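Local coordinates for protein monosaccharide-transporting ATPase (Actinobacillus succinogenes, PDB 5DTE) that binds the sugar D-allose in the cleft between its two lobes and probably delivers it, as a periplasmic solute-binding protein, to an ABC transporter, at residues L204-T207 and T208-T212; D250-P253 and L254-E257. All coordinates share one frame; numbering follows the deposited sequence.

Contact 1: residues L204-T207 and T208-T212; sequences LNVT and TNILT
Val206 and Ile210, one turn apart on helix 200-213, run next to each other off the same side of the helix. Ile210 can be followed outward from its backbone. Its CB sits 3.5 Å from Val206 O, the carbonyl that also accepts the Ile210 N hydrogen bond at 2.9 Å. CG1 is anti to the carbonyl carbon (chi1 -68°), a torsion that turns the branch back along the helix toward Val206; it lies over Val206 O and then passes Val206 CG1 at 3.9 Å. The terminal CD1 comes closer still, meeting that same methyl, Val206 CG1, at 3.5 Å. Both side chains continue into the sheet, with Leu162 and Ala160 of strand 157-163 and Gln194 and Ala192 of strand 188-195 against them. The Thr207 methyl CG2 lies alongside Leu211, 4.0 Å from its CD1, beside helix 225-237, where Ala231, Ala234 and Val235 pack. On the outer face, Asn209 ND2 is 2.7 Å from Asn205 OD1, with the two amide planes 74° apart; beneath them Asn209 N is hydrogen-bonded to Asn205 O. One turn further on, Thr208 O is gripped twice by Thr212, OG1 and N coming from either side of the carbonyl plane. The pairs follow the two sides of an amphipathic helix flanking a parallel sheet: aliphatic side chains and a threonine methyl face the lobe's interior, where the Thr207 hydroxyl is satisfied within the helix by Ala203 O, and Asn205, Thr208, Asn209 and Thr212 lie outside.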
loop_
_atom_site.group_PDB
_atom_site.type_symbol
_atom_site.label_atom_id
_atom_site.label_comp_id
_atom_site.label_asym_id
_atom_site.label_seq_id
_atom_site.Cartn_x
_atom_site.Cartn_y
_atom_site.Cartn_z
ATOM N N LEU A 204 -0.137 13.211 12.563
ATOM C CA LEU A 204 -0.653 14.435 13.181
ATOM C C LEU A 204 0.456 15.137 13.980
ATOM O O LEU A 204 0.659 16.348 13.846
ATOM C CB LEU A 204 -1.860 14.127 14.071
ATOM C CG LEU A 204 -2.519 15.229 14.913
ATOM C CD1 LEU A 204 -3.239 16.243 14.050
ATOM C CD2 LEU A 204 -3.492 14.594 15.895
ATOM N N ASN A 205 1.183 14.375 14.799
ATOM C CA ASN A 205 2.312 14.928 15.523
ATOM C C ASN A 205 3.376 15.450 14.571
ATOM O O ASN A 205 3.751 16.631 14.629
ATOM C CB ASN A 205 2.931 13.898 16.450
ATOM C CG ASN A 205 4.022 14.493 17.318
ATOM O OD1 ASN A 205 5.151 14.696 16.868
ATOM N ND2 ASN A 205 3.684 14.798 18.563
ATOM N N VAL A 206 3.866 14.580 13.690
ATOM C CA VAL A 206 4.896 15.005 12.743
ATOM C C VAL A 206 4.481 16.231 11.901
ATOM O O VAL A 206 5.248 17.190 11.793
ATOM C CB VAL A 206 5.291 13.867 11.805
ATOM C CG1 VAL A 206 6.125 14.405 10.643
ATOM C CG2 VAL A 206 6.049 12.789 12.563
ATOM N N THR A 207 3.272 16.221 11.338
ATOM C CA THR A 207 2.823 17.320 10.477
ATOM C C THR A 207 2.773 18.640 11.223
ATOM O O THR A 207 3.082 19.685 10.664
ATOM C CB THR A 207 1.419 17.060 9.865
ATOM O OG1 THR A 207 1.419 15.815 9.172
ATOM C CG2 THR A 207 1.027 18.143 8.882
ATOM N N THR A 208 2.359 18.598 12.480
ATOM C CA THR A 208 2.292 19.813 13.265
ATOM C C THR A 208 3.683 20.398 13.409
ATOM O O THR A 208 3.891 21.588 13.156
ATOM C CB THR A 208 1.669 19.558 14.637
ATOM O OG1 THR A 208 0.252 19.685 14.511
ATOM C CG2 THR A 208 2.166 20.570 15.652
ATOM N N ASN A 209 4.636 19.550 13.781
ATOM C CA ASN A 209 6.009 19.988 13.978
ATOM C C ASN A 209 6.663 20.434 12.654
ATOM O O ASN A 209 7.574 21.263 12.644
ATOM C CB ASN A 209 6.804 18.868 14.643
ATOM C CG ASN A 209 6.209 18.448 15.984
ATOM O OD1 ASN A 209 5.735 19.284 16.766
ATOM N ND2 ASN A 209 6.219 17.144 16.248
ATOM N N ILE A 210 6.177 19.903 11.536
ATOM C CA ILE A 210 6.691 20.279 10.219
ATOM C C ILE A 210 6.091 21.598 9.708
ATOM O O ILE A 210 6.760 22.377 9.028
ATOM C CB ILE A 210 6.436 19.159 9.208
ATOM C CG1 ILE A 210 7.303 17.946 9.556
ATOM C CG2 ILE A 210 6.696 19.624 7.789
ATOM C CD1 ILE A 210 7.327 16.885 8.475
ATOM N N LEU A 211 4.842 21.859 10.079
ATOM C CA LEU A 211 4.137 23.083 9.683
ATOM C C LEU A 211 4.623 24.309 10.445
ATOM O O LEU A 211 4.633 25.411 9.903
ATOM C CB LEU A 211 2.624 22.919 9.880
ATOM C CG LEU A 211 1.808 22.214 8.789
ATOM C CD1 LEU A 211 0.372 22.046 9.254
ATOM C CD2 LEU A 211 1.873 22.959 7.436
ATOM N N THR A 212 5.007 24.129 11.704
ATOM C CA THR A 212 5.607 25.219 12.450
ATOM C C THR A 212 6.986 25.538 11.882
ATOM O O THR A 212 7.346 26.697 11.736
ATOM C CB THR A 212 5.750 24.896 13.928
ATOM O OG1 THR A 212 4.498 24.440 14.445
ATOM C CG2 THR A 212 6.186 26.138 14.672
#

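Contact 2: residues D250-P253 and L254-E257; sequences DGIP and LAIE. With ALL (beta-D-allopyranose), chain E.
Asp250 meets the bound beta-D-allopyranose with both carboxylate oxygens. OD1 accepts a hydrogen bond from the sugar O3 at 2.6 Å and OD2 one from O4; the second is modelled so short that its exact length is doubtful. Lys34, Glu67, Asp116 and Arg174 also hydrogen-bond the sugar. Behind this first shell, the backbone of Asp250 is bonded to Ile268 and Gln270, and Asp225 OD2 accepts Ile252 N, with a weak bond from Gly251 N. The chain then enters its helix with Ile252 at the N-cap position. Ile252 O receives a hydrogen bond from Ile256 N at 3.0 Å, and Pro253 O receives one from Glu257 N at 2.9 Å. With chi1 at 64°, Ile252 CG1 lies between its own backbone N and carbonyl carbon and reaches Ala255 CB at 3.8 Å. Ile256 CG1, in turn, passes 3.4 Å from Gly251 O. The sugar-binding loop thus leads directly into the first turn of helix 253-261, which has Asp225 and Ile229 of helix 225-237 beside it, while Glu39 and Tyr40 of helix 39-54, across the cleft, touch Ile252.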
loop_
_atom_site.group_PDB
_atom_site.type_symbol
_atom_site.label_atom_id
_atom_site.label_comp_id
_atom_site.label_asym_id
_atom_site.label_seq_id
_atom_site.Cartn_x
_atom_site.Cartn_y
_atom_site.Cartn_z
ATOM N N ASP A 250 -4.189 4.986 -1.121
ATOM C CA ASP A 250 -4.837 3.681 -0.856
ATOM C C ASP A 250 -6.300 3.717 -1.320
ATOM O O ASP A 250 -6.833 2.732 -1.853
ATOM C CB ASP A 250 -4.802 3.256 0.624
ATOM C CG ASP A 250 -3.468 2.659 1.038
ATOM O OD1 ASP A 250 -2.599 2.478 0.165
ATOM O OD2 ASP A 250 -3.282 2.393 2.240
ATOM N N GLY A 251 -6.953 4.851 -1.083
ATOM C CA GLY A 251 -8.351 5.018 -1.435
ATOM C C GLY A 251 -9.375 4.518 -0.425
ATOM O O GLY A 251 -10.479 4.127 -0.815
ATOM N N ILE A 252 -9.033 4.535 0.862
ATOM C CA ILE A 252 -9.962 4.062 1.898
ATOM C C ILE A 252 -11.197 4.975 1.892
ATOM O O ILE A 252 -11.124 6.110 1.415
ATOM C CB ILE A 252 -9.300 4.004 3.338
ATOM C CG1 ILE A 252 -8.879 5.380 3.854
ATOM C CG2 ILE A 252 -8.078 3.093 3.359
ATOM C CD1 ILE A 252 -8.084 5.301 5.132
ATOM N N PRO A 253 -12.344 4.464 2.360
ATOM C CA PRO A 253 -13.590 5.233 2.421
ATOM C C PRO A 253 -13.444 6.645 2.988
ATOM O O PRO A 253 -13.852 7.602 2.333
ATOM C CB PRO A 253 -14.485 4.384 3.336
ATOM C CG PRO A 253 -13.752 3.080 3.560
ATOM C CD PRO A 253 -12.589 3.042 2.625
ATOM N N LEU A 254 -12.868 6.777 4.174
ATOM C CA LEU A 254 -12.740 8.080 4.827
ATOM C C LEU A 254 -11.891 9.102 4.030
ATOM O O LEU A 254 -12.230 10.288 3.964
ATOM C CB LEU A 254 -12.155 7.889 6.230
ATOM C CG LEU A 254 -11.971 9.153 7.059
ATOM C CD1 LEU A 254 -13.295 9.875 7.250
ATOM C CD2 LEU A 254 -11.286 8.823 8.379
ATOM N N ALA A 255 -10.783 8.645 3.446
ATOM C CA ALA A 255 -9.985 9.468 2.538
ATOM C C ALA A 255 -10.826 9.939 1.349
ATOM O O ALA A 255 -10.824 11.116 0.991
ATOM C CB ALA A 255 -8.781 8.690 2.053
ATOM N N ILE A 256 -11.541 8.999 0.742
ATOM C CA ILE A 256 -12.453 9.298 -0.354
ATOM C C ILE A 256 -13.474 10.371 0.039
ATOM O O ILE A 256 -13.741 11.290 -0.732
ATOM C CB ILE A 256 -13.186 8.028 -0.801
ATOM C CG1 ILE A 256 -12.198 7.021 -1.400
ATOM C CG2 ILE A 256 -14.331 8.361 -1.755
ATOM C CD1 ILE A 256 -11.398 7.546 -2.527
ATOM N N GLU A 257 -14.035 10.252 1.242
ATOM C CA GLU A 257 -15.007 11.218 1.732
ATOM C C GLU A 257 -14.371 12.613 1.833
ATOM O O GLU A 257 -14.926 13.601 1.339
ATOM C CB GLU A 257 -15.558 10.763 3.086
ATOM C CG GLU A 257 -16.596 11.680 3.688
ATOM C CD GLU A 257 -17.008 11.227 5.079
ATOM O OE1 GLU A 257 -16.572 10.125 5.489
ATOM O OE2 GLU A 257 -17.755 11.968 5.763
HETATM C C1 ALL E . 1.387 -0.706 2.140
HETATM C C2 ALL E . 0.067 -0.846 1.405
HETATM C C3 ALL E . -0.955 0.112 1.891
HETATM C C4 ALL E . -1.040 0.155 3.385
HETATM C C5 ALL E . 0.340 0.486 3.926
HETATM C C6 ALL E . 0.364 0.756 5.396
HETATM O O1 ALL E . 2.237 -1.745 1.844
HETATM O O2 ALL E . 0.314 -0.570 0.009
HETATM O O3 ALL E . -0.598 1.452 1.428
HETATM O O4 ALL E . -1.994 1.144 3.797
HETATM O O5 ALL E . 1.200 -0.649 3.620
HETATM O O6 ALL E . 0.182 -0.457 6.095
#

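Along the chain the two contacts come in series, neither nested nor crossing, and each is local, contact 1 between successive helical turns and contact 2 from a loop into the first turn of its helix. After strand 188-195 the chain enters helix 200-213, where contact 1 closes no loop, then returns to the sheet as strand 219-222. Helix 225-237 and strand 245-247 follow, leading to contact 2 and helix 253-261. The centres of the contacts are 22 Å apart and their nearest atoms about 12 Å, yet both pack on helix 225-237. Contact 1 belongs to the flank of the four-stranded parallel sheet; contact 2 joins the same lobe to the sugar and the facing lobe.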